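Local structure of hemolysin activator protein CdiB (Acinetobacter baumannii ACICU, 6WIL) at residues Val12-Arg17 against Asn268-Ile273; Leu25-Ala30 against Asp420-Thr425; Asn452-Ile457 against Gly506-Pro511. The protein is an outer-membrane TpsB transporter of the Omp85 superfamily that probably secretes its partner toxin in contact-dependent growth inhibition. All blocks are in the same frame, centred on the assembly; numbering follows the deposited sequence.

How the contacts relate
Contacts 1 and 2 both fix the N-terminal helix 8-27 to the inside of the 16-stranded barrel. They lie about 21 Å apart between centres, one in the first half of the helix, one at its C-terminal end, and meet where Phe272 packs on Leu25. Contact 1 is buried and neutral on the strand side: amide, guanidinium and water gather round one serine hydroxyl. Contact 2 is a surface contact and fully charged, an aspartate paired with an arginine of a different strand. Contact 3, also at the surface, joins two loop regions by one arginine-asparagine bond. It still borders contact 1, since Tyr456 packs on Val12 of the helix.

Contact 1 (Val12-Arg17 against Asn268-Ile273); sequences VLQDQR and NRSYFI
Gln14 lays its carboxamide against the hydroxyl of Ser270. Its NE2 gives a hydrogen bond of 3.1 Å to Ser270 OG, bent to 147° at the hydrogen. The hydroxyl sits 22° out of the amide plane. The Gln14 chain leaves the helix with CG anti to the backbone N, then bends at chi2 (73°), which swings the amide over to the strand. Arg17, one turn on, reaches the same serine from beside it. Its NH2 comes to 3.3 Å from Ser270 OG, which lies at the guanidinium edge. A water also sits here, 3.0 Å from Ser270 OG and next to Arg17 NH2. Gln14 OE1 lies at the guanidinium edge too, in its plane. Both helix side chains end at Ser270 OG. Asn289 on the neighbouring strand completes the cluster: its OD1 accepts from Gln14 NE2 and its ND2 bonds to Ser270 OG. Gln14 NE2 and Ser270 OG, both buried, are thus satisfied. Phe272, two residues along the strand, packs on Leu18 and Leu21 of the same helix. This is the plug arrangement of TpsB transporters, in which an N-terminal helix runs through the beta-barrel and is held to its inner wall.

Contact 2 (Leu25-Ala30 against Asp420-Thr425); sequences LQDQLA and DLRYTT
Asp27 and Arg422 each set CG beside the backbone N, opposite the carbonyl carbon, and Arg422 then bends at chi3 (-57°). The two side chains approach from opposite directions and meet end-on. Arg422 grips the carboxylate with two nitrogens, one for each oxygen. Arg422 NH2 bonds to Asp27 OD1 at 2.9 Å, nearly straight at 163°, and uses the syn lone pair of that oxygen. Arg422 NH1 bonds to Asp27 OD2, also at 2.9 Å, and meets it on the syn side. The carboxylate and guanidinium planes are only 8° apart, so this is a flat, bidentate salt bridge. It joins the last part of the N-terminal plug helix to the inner wall of the 16-stranded TpsB barrel, on strand 414-429. The backbones stay well separated: the nearest CA atoms, of Asp27 and Arg422, are 12.0 Å apart. The arginine covers a little over half of that gap, and the aspartate and the bonds between them the rest. Arg422 has a second acid, Asp377 on strand 374-386, whose OD1 pairs with NE. Its guanidinium is therefore held at two positions, which probably limits its rotation. The side chain also touches Arg437 and Asn439 of strand 432-444.

Contact 3 (Asn452-Ile457 against Gly506-Pro511); sequences NDRFYI and GRNSIP
Arg454 and Asn508 make up this contact between two loop regions of the TpsB barrel. Arg454 lies in the long loop between strands 432-444 and 476-487. In this family that loop folds back into the barrel and carries a VRGF-type motif, and a VRGF sequence occurs in it here. Asn508 lies in the shorter loop between strands 493-505 and 515-526. Together the two residues account for the 106 Å² buried between the segments, in nearly equal shares.

Arg454 sits just before strand 455-457. Its side chain starts with CG beside the backbone N, and the first two torsions place CD against Asn508. A bend at chi3 then brings NH1 back to the same residue. Arg454 CD lies 3.4 Å from Asn508 CB and packs across it. The two side chains cross at about a right angle, and the amide and guanidinium planes are 75° apart. The groups therefore do not stack.

Asn508 has left-handed backbone angles, and its side chain points toward Arg454. The next residue back, Arg507, has a backbone hydrogen bond with Asp475, which ties this loop to the end of the long one. Arg454 touches Asp475 as well, and its NE makes a weak hydrogen bond to Ser473 OG on strand 472-474. The guanidinium thus bridges, weakly on the Ser473 side, the small two-stranded sheet of the long loop and the neighbouring loop.

One hydrogen bond joins the pair. Arg454 NH1 donates to Asn508 OD1 at 3.0 Å, bent a little, to 153° at the hydrogen. Asn508 OD1 is also 3.2 Å from Arg454 CD. NH1 stands above the carbonyl plane of Asn508, with a C=O...N angle of 94°, so it does not use a lone pair of OD1.

Contact 1 (Val12-Arg17 against Asn268-Ile273)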
ATOM      1  N   VAL A  12       1.561  22.544  -7.952  1.00 55.31           N
ATOM      2  CA  VAL A  12       2.380  21.344  -8.115  1.00 55.78           C
ATOM      3  C   VAL A  12       2.864  20.850  -6.759  1.00 63.44           C
ATOM      4  O   VAL A  12       2.773  19.657  -6.439  1.00 54.42           O
ATOM      5  CB  VAL A  12       3.557  21.624  -9.068  1.00 53.67           C
ATOM      6  CG1 VAL A  12       4.659  20.591  -8.877  1.00 49.32           C
ATOM      7  CG2 VAL A  12       3.080  21.629 -10.511  1.00 47.98           C
ATOM      8  N   LEU A  13       3.387  21.766  -5.938  1.00 56.35           N
ATOM      9  CA  LEU A  13       3.860  21.395  -4.610  1.00 56.00           C
ATOM     10  C   LEU A  13       2.724  20.875  -3.740  1.00 64.98           C
ATOM     11  O   LEU A  13       2.939  19.995  -2.898  1.00 60.43           O
ATOM     12  CB  LEU A  13       4.536  22.595  -3.945  1.00 50.17           C
ATOM     13  CG  LEU A  13       5.237  22.335  -2.610  1.00 82.63           C
ATOM     14  CD1 LEU A  13       6.630  21.754  -2.824  1.00 65.45           C
ATOM     15  CD2 LEU A  13       5.292  23.604  -1.773  1.00 79.49           C
ATOM     16  N   GLN A  14       1.513  21.403  -3.927  1.00 54.25           N
ATOM     17  CA  GLN A  14       0.361  20.903  -3.185  1.00 48.15           C
ATOM     18  C   GLN A  14       0.007  19.480  -3.605  1.00 43.27           C
ATOM     19  O   GLN A  14      -0.303  18.637  -2.756  1.00 55.79           O
ATOM     20  CB  GLN A  14      -0.832  21.842  -3.378  1.00 48.64           C
ATOM     21  CG  GLN A  14      -2.192  21.242  -3.043  1.00 48.89           C
ATOM     22  CD  GLN A  14      -2.428  21.081  -1.550  1.00 62.82           C
ATOM     23  OE1 GLN A  14      -1.608  21.489  -0.726  1.00 65.99           O
ATOM     24  NE2 GLN A  14      -3.562  20.486  -1.195  1.00 62.46           N
ATOM     25  N   ASP A  15       0.062  19.190  -4.909  1.00 59.80           N
ATOM     26  CA  ASP A  15      -0.246  17.841  -5.379  1.00 46.69           C
ATOM     27  C   ASP A  15       0.773  16.829  -4.871  1.00 50.90           C
ATOM     28  O   ASP A  15       0.401  15.726  -4.450  1.00 53.93           O
ATOM     29  CB  ASP A  15      -0.311  17.812  -6.906  1.00 53.11           C
ATOM     30  CG  ASP A  15      -1.558  18.479  -7.454  1.00 76.77           C
ATOM     31  OD1 ASP A  15      -2.308  19.089  -6.661  1.00 85.34           O
ATOM     32  OD2 ASP A  15      -1.795  18.389  -8.678  1.00 91.46           O
ATOM     33  N   GLN A  16       2.062  17.178  -4.911  1.00 49.41           N
ATOM     34  CA  GLN A  16       3.086  16.288  -4.372  1.00 46.88           C
ATOM     35  C   GLN A  16       2.877  16.052  -2.881  1.00 51.09           C
ATOM     36  O   GLN A  16       2.976  14.916  -2.401  1.00 51.44           O
ATOM     37  CB  GLN A  16       4.480  16.862  -4.632  1.00 45.76           C
ATOM     38  CG  GLN A  16       4.854  16.988  -6.105  1.00 52.57           C
ATOM     39  CD  GLN A  16       6.296  17.432  -6.305  1.00 59.00           C
ATOM     40  OE1 GLN A  16       6.869  18.122  -5.460  1.00 65.44           O
ATOM     41  NE2 GLN A  16       6.890  17.026  -7.421  1.00 55.03           N
ATOM     42  N   ARG A  17       2.584  17.119  -2.132  1.00 46.64           N
ATOM     43  CA  ARG A  17       2.305  16.969  -0.707  1.00 56.27           C
ATOM     44  C   ARG A  17       1.053  16.132  -0.479  1.00 50.03           C
ATOM     45  O   ARG A  17       0.999  15.324   0.458  1.00 48.88           O
ATOM     46  CB  ARG A  17       2.155  18.344  -0.055  1.00 52.49           C
ATOM     47  CG  ARG A  17       2.048  18.296   1.463  1.00 72.39           C
ATOM     48  CD  ARG A  17       1.494  19.592   2.033  1.00 65.34           C
ATOM     49  NE  ARG A  17       0.038  19.658   1.925  1.00 77.49           N
ATOM     50  CZ  ARG A  17      -0.800  19.124   2.809  1.00 78.56           C
ATOM     51  NH1 ARG A  17      -0.326  18.480   3.868  1.00 74.09           N
ATOM     52  NH2 ARG A  17      -2.110  19.231   2.634  1.00 71.73           N
ATOM     53  N   ASN A 268      -0.635  29.775   1.418  1.00 57.25           N
ATOM     54  CA  ASN A 268      -1.475  28.651   1.025  1.00 48.52           C
ATOM     55  C   ASN A 268      -2.135  28.021   2.240  1.00 49.71           C
ATOM     56  O   ASN A 268      -1.506  27.861   3.290  1.00 50.96           O
ATOM     57  CB  ASN A 268      -0.667  27.580   0.282  1.00 43.97           C
ATOM     58  CG  ASN A 268       0.334  28.171  -0.685  1.00 74.54           C
ATOM     59  OD1 ASN A 268      -0.016  28.578  -1.795  1.00 81.93           O
ATOM     60  ND2 ASN A 268       1.594  28.220  -0.271  1.00 80.57           N
ATOM     61  N   ARG A 269      -3.404  27.655   2.082  1.00 42.62           N
ATOM     62  CA  ARG A 269      -4.145  26.899   3.080  1.00 45.85           C
ATOM     63  C   ARG A 269      -4.772  25.688   2.400  1.00 51.06           C
ATOM     64  O   ARG A 269      -5.138  25.744   1.223  1.00 34.02           O
ATOM     65  CB  ARG A 269      -5.223  27.766   3.761  1.00 61.25           C
ATOM     66  CG  ARG A 269      -4.698  29.081   4.355  1.00 76.54           C
ATOM     67  CD  ARG A 269      -5.763  29.790   5.196  1.00 89.71           C
ATOM     68  NE  ARG A 269      -5.187  30.533   6.318  1.00 85.55           N
ATOM     69  CZ  ARG A 269      -5.191  31.859   6.431  1.00 96.46           C
ATOM     70  NH1 ARG A 269      -4.642  32.436   7.491  1.00 85.91           N
ATOM     71  NH2 ARG A 269      -5.756  32.607   5.493  1.00 99.09           N
ATOM     72  N   SER A 270      -4.887  24.587   3.143  1.00 43.93           N
ATOM     73  CA  SER A 270      -5.334  23.327   2.559  1.00 44.84           C
ATOM     74  C   SER A 270      -6.114  22.510   3.580  1.00 45.19           C
ATOM     75  O   SER A 270      -5.642  22.299   4.701  1.00 41.53           O
ATOM     76  CB  SER A 270      -4.141  22.516   2.039  1.00 49.40           C
ATOM     77  OG  SER A 270      -4.543  21.228   1.608  1.00 59.77           O
ATOM     78  N   TYR A 271      -7.296  22.041   3.179  1.00 48.06           N
ATOM     79  CA  TYR A 271      -8.147  21.178   3.989  1.00 48.60           C
ATOM     80  C   TYR A 271      -8.292  19.834   3.289  1.00 47.59           C
ATOM     81  O   TYR A 271      -8.570  19.788   2.086  1.00 41.79           O
ATOM     82  CB  TYR A 271      -9.523  21.824   4.209  1.00 46.88           C
ATOM     83  CG  TYR A 271     -10.522  20.985   4.985  1.00 74.40           C
ATOM     84  CD1 TYR A 271     -11.233  19.958   4.367  1.00 87.24           C
ATOM     85  CD2 TYR A 271     -10.776  21.237   6.327  1.00 92.95           C
ATOM     86  CE1 TYR A 271     -12.147  19.195   5.069  1.00 85.15           C
ATOM     87  CE2 TYR A 271     -11.696  20.480   7.036  1.00 91.53           C
ATOM     88  CZ  TYR A 271     -12.376  19.462   6.403  1.00 91.56           C
ATOM     89  OH  TYR A 271     -13.288  18.709   7.104  1.00114.96           O
ATOM     90  N   PHE A 272      -8.124  18.745   4.042  1.00 47.53           N
ATOM     91  CA  PHE A 272      -8.163  17.393   3.492  1.00 41.51           C
ATOM     92  C   PHE A 272      -8.915  16.469   4.438  1.00 52.36           C
ATOM     93  O   PHE A 272      -8.634  16.440   5.640  1.00 42.29           O
ATOM     94  CB  PHE A 272      -6.746  16.857   3.255  1.00 40.27           C
ATOM     95  CG  PHE A 272      -6.702  15.435   2.766  1.00 47.92           C
ATOM     96  CD1 PHE A 272      -6.850  15.147   1.419  1.00 51.03           C
ATOM     97  CD2 PHE A 272      -6.496  14.387   3.651  1.00 59.89           C
ATOM     98  CE1 PHE A 272      -6.802  13.840   0.964  1.00 48.27           C
ATOM     99  CE2 PHE A 272      -6.447  13.080   3.202  1.00 46.61           C
ATOM    100  CZ  PHE A 272      -6.599  12.805   1.856  1.00 47.96           C
ATOM    101  N   ILE A 273      -9.857  15.705   3.892  1.00 36.16           N
ATOM    102  CA  ILE A 273     -10.632  14.738   4.659  1.00 49.82           C
ATOM    103  C   ILE A 273     -10.617  13.409   3.919  1.00 40.92           C
ATOM    104  O   ILE A 273     -10.794  13.366   2.697  1.00 38.25           O
ATOM    105  CB  ILE A 273     -12.078  15.222   4.893  1.00 40.69           C
ATOM    106  CG1 ILE A 273     -12.954  14.080   5.413  1.00 50.54           C
ATOM    107  CG2 ILE A 273     -12.657  15.809   3.623  1.00 45.88           C
ATOM    108  CD1 ILE A 273     -14.365  14.499   5.746  1.00 56.35           C
TER
HETATM  109  O   HOH W   1      -4.229  19.345   3.927  1.00 41.34           O

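Contact 2 (Leu25-Ala30 against Asp420-Thr425)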
ATOM      1  N   LEU A  25      -1.066   7.832   5.012  1.00 42.05           N
ATOM      2  CA  LEU A  25      -2.280   7.311   5.629  1.00 45.80           C
ATOM      3  C   LEU A  25      -2.498   5.849   5.263  1.00 43.22           C
ATOM      4  O   LEU A  25      -2.900   5.046   6.113  1.00 46.05           O
ATOM      5  CB  LEU A  25      -3.486   8.154   5.217  1.00 40.88           C
ATOM      6  CG  LEU A  25      -3.498   9.597   5.711  1.00 44.21           C
ATOM      7  CD1 LEU A  25      -4.596  10.365   5.011  1.00 47.80           C
ATOM      8  CD2 LEU A  25      -3.683   9.646   7.221  1.00 47.44           C
ATOM      9  N   GLN A  26      -2.240   5.486   4.003  1.00 48.16           N
ATOM     10  CA  GLN A  26      -2.357   4.087   3.607  1.00 47.62           C
ATOM     11  C   GLN A  26      -1.333   3.227   4.332  1.00 44.24           C
ATOM     12  O   GLN A  26      -1.636   2.099   4.738  1.00 41.76           O
ATOM     13  CB  GLN A  26      -2.201   3.945   2.092  1.00 47.13           C
ATOM     14  CG  GLN A  26      -3.379   4.494   1.307  1.00 48.88           C
ATOM     15  CD  GLN A  26      -4.711   4.168   1.963  1.00 71.20           C
ATOM     16  OE1 GLN A  26      -5.092   3.001   2.087  1.00 63.67           O
ATOM     17  NE2 GLN A  26      -5.420   5.202   2.401  1.00 51.60           N
ATOM     18  N   ASP A  27      -0.117   3.744   4.518  1.00 43.09           N
ATOM     19  CA  ASP A  27       0.905   2.975   5.214  1.00 41.00           C
ATOM     20  C   ASP A  27       0.576   2.767   6.686  1.00 47.63           C
ATOM     21  O   ASP A  27       1.116   1.843   7.302  1.00 55.45           O
ATOM     22  CB  ASP A  27       2.266   3.658   5.073  1.00 47.39           C
ATOM     23  CG  ASP A  27       2.868   3.480   3.690  1.00 60.07           C
ATOM     24  OD1 ASP A  27       2.536   2.481   3.017  1.00 60.78           O
ATOM     25  OD2 ASP A  27       3.677   4.338   3.276  1.00 74.52           O
ATOM     26  N   GLN A  28      -0.302   3.594   7.263  1.00 47.77           N
ATOM     27  CA  GLN A  28      -0.642   3.452   8.674  1.00 55.21           C
ATOM     28  C   GLN A  28      -1.466   2.203   8.959  1.00 48.23           C
ATOM     29  O   GLN A  28      -1.544   1.784  10.118  1.00 54.36           O
ATOM     30  CB  GLN A  28      -1.402   4.685   9.160  1.00 39.81           C
ATOM     31  CG  GLN A  28      -0.510   5.845   9.560  1.00 44.42           C
ATOM     32  CD  GLN A  28      -1.287   7.134   9.755  1.00 49.34           C
ATOM     33  OE1 GLN A  28      -2.365   7.143  10.354  1.00 55.03           O
ATOM     34  NE2 GLN A  28      -0.750   8.230   9.230  1.00 50.42           N
ATOM     35  N   LEU A  29      -2.073   1.601   7.939  1.00 45.26           N
ATOM     36  CA  LEU A  29      -2.947   0.452   8.142  1.00 60.09           C
ATOM     37  C   LEU A  29      -2.109  -0.806   8.338  1.00 77.14           C
ATOM     38  O   LEU A  29      -1.361  -1.211   7.440  1.00 63.30           O
ATOM     39  CB  LEU A  29      -3.904   0.300   6.963  1.00 45.15           C
ATOM     40  CG  LEU A  29      -4.695   1.571   6.638  1.00 54.38           C
ATOM     41  CD1 LEU A  29      -5.840   1.269   5.686  1.00 61.11           C
ATOM     42  CD2 LEU A  29      -5.208   2.244   7.903  1.00 55.55           C
ATOM     43  N   ALA A  30      -2.245  -1.422   9.512  1.00 78.47           N
ATOM     44  CA  ALA A  30      -1.398  -2.546   9.888  1.00 83.75           C
ATOM     45  C   ALA A  30      -1.682  -3.766   9.017  1.00 72.11           C
ATOM     46  O   ALA A  30      -2.839  -4.137   8.805  1.00 78.05           O
ATOM     47  CB  ALA A  30      -1.609  -2.890  11.362  1.00 55.14           C
ATOM     48  N   ASP A 420       4.673   3.205  -9.567  1.00 47.60           N
ATOM     49  CA  ASP A 420       5.303   3.429  -8.278  1.00 47.89           C
ATOM     50  C   ASP A 420       6.033   2.168  -7.857  1.00 47.02           C
ATOM     51  O   ASP A 420       5.587   1.053  -8.131  1.00 39.28           O
ATOM     52  CB  ASP A 420       4.277   3.808  -7.211  1.00 56.56           C
ATOM     53  CG  ASP A 420       3.880   5.254  -7.290  1.00 68.60           C
ATOM     54  OD1 ASP A 420       4.749   6.102  -7.015  1.00 81.16           O
ATOM     55  OD2 ASP A 420       2.717   5.540  -7.650  1.00 80.37           O
ATOM     56  N   LEU A 421       7.160   2.358  -7.180  1.00 40.86           N
ATOM     57  CA  LEU A 421       7.919   1.229  -6.665  1.00 47.60           C
ATOM     58  C   LEU A 421       8.655   1.671  -5.414  1.00 49.15           C
ATOM     59  O   LEU A 421       9.280   2.735  -5.403  1.00 44.83           O
ATOM     60  CB  LEU A 421       8.902   0.702  -7.712  1.00 42.51           C
ATOM     61  CG  LEU A 421       9.442  -0.703  -7.461  1.00 51.28           C
ATOM     62  CD1 LEU A 421       9.637  -1.422  -8.784  1.00 50.85           C
ATOM     63  CD2 LEU A 421      10.747  -0.650  -6.684  1.00 55.94           C
ATOM     64  N   ARG A 422       8.573   0.857  -4.364  1.00 45.31           N
ATOM     65  CA  ARG A 422       9.301   1.118  -3.133  1.00 40.25           C
ATOM     66  C   ARG A 422       9.938  -0.172  -2.646  1.00 42.24           C
ATOM     67  O   ARG A 422       9.357  -1.253  -2.783  1.00 38.70           O
ATOM     68  CB  ARG A 422       8.388   1.704  -2.049  1.00 48.70           C
ATOM     69  CG  ARG A 422       7.818   3.072  -2.394  1.00 55.25           C
ATOM     70  CD  ARG A 422       7.124   3.692  -1.198  1.00 65.61           C
ATOM     71  NE  ARG A 422       6.068   2.827  -0.680  1.00 70.41           N
ATOM     72  CZ  ARG A 422       5.398   3.055   0.445  1.00 68.24           C
ATOM     73  NH1 ARG A 422       5.675   4.124   1.180  1.00 51.34           N
ATOM     74  NH2 ARG A 422       4.452   2.211   0.837  1.00 61.15           N
ATOM     75  N   TYR A 423      11.139  -0.053  -2.083  1.00 38.58           N
ATOM     76  CA  TYR A 423      11.864  -1.203  -1.559  1.00 35.55           C
ATOM     77  C   TYR A 423      12.563  -0.816  -0.266  1.00 41.37           C
ATOM     78  O   TYR A 423      13.196   0.242  -0.189  1.00 37.84           O
ATOM     79  CB  TYR A 423      12.881  -1.726  -2.578  1.00 43.38           C
ATOM     80  CG  TYR A 423      13.670  -2.926  -2.105  1.00 41.44           C
ATOM     81  CD1 TYR A 423      13.095  -4.189  -2.066  1.00 39.17           C
ATOM     82  CD2 TYR A 423      14.995  -2.798  -1.708  1.00 49.90           C
ATOM     83  CE1 TYR A 423      13.814  -5.287  -1.641  1.00 44.28           C
ATOM     84  CE2 TYR A 423      15.722  -3.894  -1.279  1.00 47.41           C
ATOM     85  CZ  TYR A 423      15.126  -5.134  -1.249  1.00 43.31           C
ATOM     86  OH  TYR A 423      15.840  -6.231  -0.825  1.00 47.55           O
ATOM     87  N   THR A 424      12.450  -1.680   0.742  1.00 41.49           N
ATOM     88  CA  THR A 424      13.050  -1.468   2.050  1.00 40.82           C
ATOM     89  C   THR A 424      13.674  -2.771   2.520  1.00 43.88           C
ATOM     90  O   THR A 424      13.075  -3.839   2.371  1.00 39.34           O
ATOM     91  CB  THR A 424      12.003  -0.990   3.074  1.00 39.68           C
ATOM     92  OG1 THR A 424      11.724   0.396   2.865  1.00 53.31           O
ATOM     93  CG2 THR A 424      12.490  -1.190   4.500  1.00 50.30           C
ATOM     94  N   THR A 425      14.880  -2.686   3.075  1.00 40.24           N
ATOM     95  CA  THR A 425      15.494  -3.843   3.706  1.00 45.10           C
ATOM     96  C   THR A 425      16.472  -3.370   4.765  1.00 51.37           C
ATOM     97  O   THR A 425      17.085  -2.305   4.615  1.00 51.76           O
ATOM     98  CB  THR A 425      16.220  -4.743   2.692  1.00 49.54           C
ATOM     99  OG1 THR A 425      16.718  -5.909   3.361  1.00 55.57           O
ATOM    100  CG2 THR A 425      17.379  -4.006   2.045  1.00 33.76           C
TER

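Contact 3 (Asn452-Ile457 against Gly506-Pro511)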
ATOM      1  N   ASN A 452      -0.470  21.298 -15.504  1.00 60.13           N
ATOM      2  CA  ASN A 452      -0.600  20.673 -14.188  1.00 63.57           C
ATOM      3  C   ASN A 452      -0.426  19.160 -14.231  1.00 65.01           C
ATOM      4  O   ASN A 452      -0.087  18.561 -13.204  1.00 53.30           O
ATOM      5  CB  ASN A 452      -1.957  21.010 -13.577  1.00 75.82           C
ATOM      6  CG  ASN A 452      -2.288  22.477 -13.689  1.00 91.16           C
ATOM      7  OD1 ASN A 452      -2.458  22.996 -14.792  1.00 94.60           O
ATOM      8  ND2 ASN A 452      -2.394  23.157 -12.548  1.00 77.28           N
ATOM      9  N   ASP A 453      -0.648  18.530 -15.383  1.00 64.84           N
ATOM     10  CA  ASP A 453      -0.522  17.082 -15.510  1.00 54.36           C
ATOM     11  C   ASP A 453       0.915  16.617 -15.699  1.00 51.21           C
ATOM     12  O   ASP A 453       1.149  15.405 -15.767  1.00 55.64           O
ATOM     13  CB  ASP A 453      -1.368  16.577 -16.684  1.00 66.20           C
ATOM     14  CG  ASP A 453      -2.795  16.273 -16.285  1.00 75.58           C
ATOM     15  OD1 ASP A 453      -3.048  16.080 -15.077  1.00 78.91           O
ATOM     16  OD2 ASP A 453      -3.663  16.213 -17.183  1.00 87.76           O
ATOM     17  N   ARG A 454       1.876  17.530 -15.782  1.00 44.01           N
ATOM     18  CA  ARG A 454       3.242  17.146 -16.091  1.00 51.86           C
ATOM     19  C   ARG A 454       3.948  16.581 -14.861  1.00 59.34           C
ATOM     20  O   ARG A 454       3.484  16.699 -13.724  1.00 65.65           O
ATOM     21  CB  ARG A 454       4.018  18.335 -16.647  1.00 58.52           C
ATOM     22  CG  ARG A 454       3.460  18.870 -17.949  1.00 61.98           C
ATOM     23  CD  ARG A 454       4.530  19.615 -18.719  1.00 84.81           C
ATOM     24  NE  ARG A 454       4.741  20.976 -18.235  1.00 88.01           N
ATOM     25  CZ  ARG A 454       4.279  22.062 -18.845  1.00 82.80           C
ATOM     26  NH1 ARG A 454       3.578  21.948 -19.966  1.00 67.57           N
ATOM     27  NH2 ARG A 454       4.519  23.263 -18.336  1.00 82.59           N
ATOM     28  N   PHE A 455       5.097  15.959 -15.114  1.00 46.13           N
ATOM     29  CA  PHE A 455       5.940  15.373 -14.081  1.00 39.21           C
ATOM     30  C   PHE A 455       7.044  16.368 -13.740  1.00 58.88           C
ATOM     31  O   PHE A 455       7.835  16.742 -14.612  1.00 48.92           O
ATOM     32  CB  PHE A 455       6.524  14.047 -14.569  1.00 50.19           C
ATOM     33  CG  PHE A 455       7.125  13.200 -13.486  1.00 44.37           C
ATOM     34  CD1 PHE A 455       8.428  13.411 -13.065  1.00 42.43           C
ATOM     35  CD2 PHE A 455       6.400  12.171 -12.912  1.00 41.78           C
ATOM     36  CE1 PHE A 455       8.988  12.621 -12.082  1.00 40.40           C
ATOM     37  CE2 PHE A 455       6.955  11.377 -11.928  1.00 41.00           C
ATOM     38  CZ  PHE A 455       8.251  11.602 -11.512  1.00 44.97           C
ATOM     39  N   TYR A 456       7.093  16.796 -12.481  1.00 48.88           N
ATOM     40  CA  TYR A 456       8.016  17.828 -12.030  1.00 43.19           C
ATOM     41  C   TYR A 456       9.068  17.227 -11.106  1.00 50.65           C
ATOM     42  O   TYR A 456       8.773  16.314 -10.328  1.00 56.25           O
ATOM     43  CB  TYR A 456       7.257  18.954 -11.317  1.00 39.00           C
ATOM     44  CG  TYR A 456       6.313  19.708 -12.228  1.00 41.99           C
ATOM     45  CD1 TYR A 456       5.055  19.203 -12.535  1.00 42.23           C
ATOM     46  CD2 TYR A 456       6.687  20.920 -12.793  1.00 49.30           C
ATOM     47  CE1 TYR A 456       4.194  19.888 -13.378  1.00 49.60           C
ATOM     48  CE2 TYR A 456       5.835  21.612 -13.638  1.00 40.34           C
ATOM     49  CZ  TYR A 456       4.591  21.093 -13.926  1.00 52.44           C
ATOM     50  OH  TYR A 456       3.751  21.788 -14.764  1.00 50.99           O
ATOM     51  N   ILE A 457      10.285  17.737 -11.211  1.00 51.81           N
ATOM     52  CA  ILE A 457      11.427  17.245 -10.405  1.00 53.27           C
ATOM     53  C   ILE A 457      12.188  18.430  -9.837  1.00 51.64           C
ATOM     54  O   ILE A 457      12.286  19.413 -10.498  1.00 52.42           O
ATOM     55  CB  ILE A 457      12.325  16.313 -11.227  1.00 53.90           C
ATOM     56  CG1 ILE A 457      12.887  16.982 -12.474  1.00 51.13           C
ATOM     57  CG2 ILE A 457      11.598  15.043 -11.583  1.00 38.86           C
ATOM     58  CD1 ILE A 457      13.709  16.057 -13.304  1.00 48.18           C
ATOM     59  N   GLY A 506      10.206  13.804 -23.360  1.00 81.61           N
ATOM     60  CA  GLY A 506       8.972  13.922 -24.101  1.00 79.27           C
ATOM     61  C   GLY A 506       8.672  15.371 -24.422  1.00 93.86           C
ATOM     62  O   GLY A 506       9.534  16.253 -24.346  1.00 92.79           O
ATOM     63  N   ARG A 507       7.420  15.618 -24.788  1.00 89.62           N
ATOM     64  CA  ARG A 507       7.000  16.985 -25.029  1.00 94.75           C
ATOM     65  C   ARG A 507       7.046  17.788 -23.733  1.00 98.13           C
ATOM     66  O   ARG A 507       7.106  17.239 -22.628  1.00 87.14           O
ATOM     67  CB  ARG A 507       5.596  17.019 -25.624  1.00 82.81           C
ATOM     68  N   ASN A 508       7.027  19.112 -23.889  1.00100.65           N
ATOM     69  CA  ASN A 508       7.136  20.078 -22.799  1.00 88.54           C
ATOM     70  C   ASN A 508       8.473  19.986 -22.073  1.00 94.36           C
ATOM     71  O   ASN A 508       8.586  20.418 -20.920  1.00101.37           O
ATOM     72  CB  ASN A 508       5.988  19.935 -21.790  1.00 89.12           C
ATOM     73  CG  ASN A 508       4.611  19.963 -22.444  1.00 96.36           C
ATOM     74  OD1 ASN A 508       3.617  19.571 -21.829  1.00 89.99           O
ATOM     75  ND2 ASN A 508       4.545  20.418 -23.691  1.00 73.30           N
ATOM     76  N   SER A 509       9.488  19.424 -22.727  1.00 88.75           N
ATOM     77  CA  SER A 509      10.835  19.334 -22.188  1.00 97.24           C
ATOM     78  C   SER A 509      11.822  19.724 -23.277  1.00 96.99           C
ATOM     79  O   SER A 509      11.562  19.532 -24.468  1.00108.99           O
ATOM     80  CB  SER A 509      11.151  17.922 -21.672  1.00 87.54           C
ATOM     81  OG  SER A 509      12.548  17.732 -21.523  1.00 84.19           O
ATOM     82  N   ILE A 510      12.957  20.277 -22.863  1.00 79.54           N
ATOM     83  CA  ILE A 510      13.999  20.739 -23.773  1.00 95.27           C
ATOM     84  C   ILE A 510      15.280  20.001 -23.425  1.00100.95           C
ATOM     85  O   ILE A 510      15.644  19.936 -22.247  1.00 86.92           O
ATOM     86  CB  ILE A 510      14.214  22.262 -23.697  1.00100.04           C
ATOM     87  CG1 ILE A 510      12.872  22.996 -23.627  1.00 94.16           C
ATOM     88  CG2 ILE A 510      15.001  22.749 -24.900  1.00 90.40           C
ATOM     89  CD1 ILE A 510      12.496  23.481 -22.236  1.00 53.83           C
ATOM     90  N   PRO A 511      15.991  19.421 -24.398  1.00100.41           N
ATOM     91  CA  PRO A 511      17.198  18.648 -24.082  1.00 94.15           C
ATOM     92  C   PRO A 511      18.258  19.489 -23.386  1.00 98.63           C
ATOM     93  O   PRO A 511      18.289  20.718 -23.484  1.00 93.15           O
ATOM     94  CB  PRO A 511      17.684  18.170 -25.455  1.00 92.03           C
ATOM     95  CG  PRO A 511      16.462  18.171 -26.307  1.00 98.64           C
ATOM     96  CD  PRO A 511      15.633  19.328 -25.826  1.00 93.14           C
TER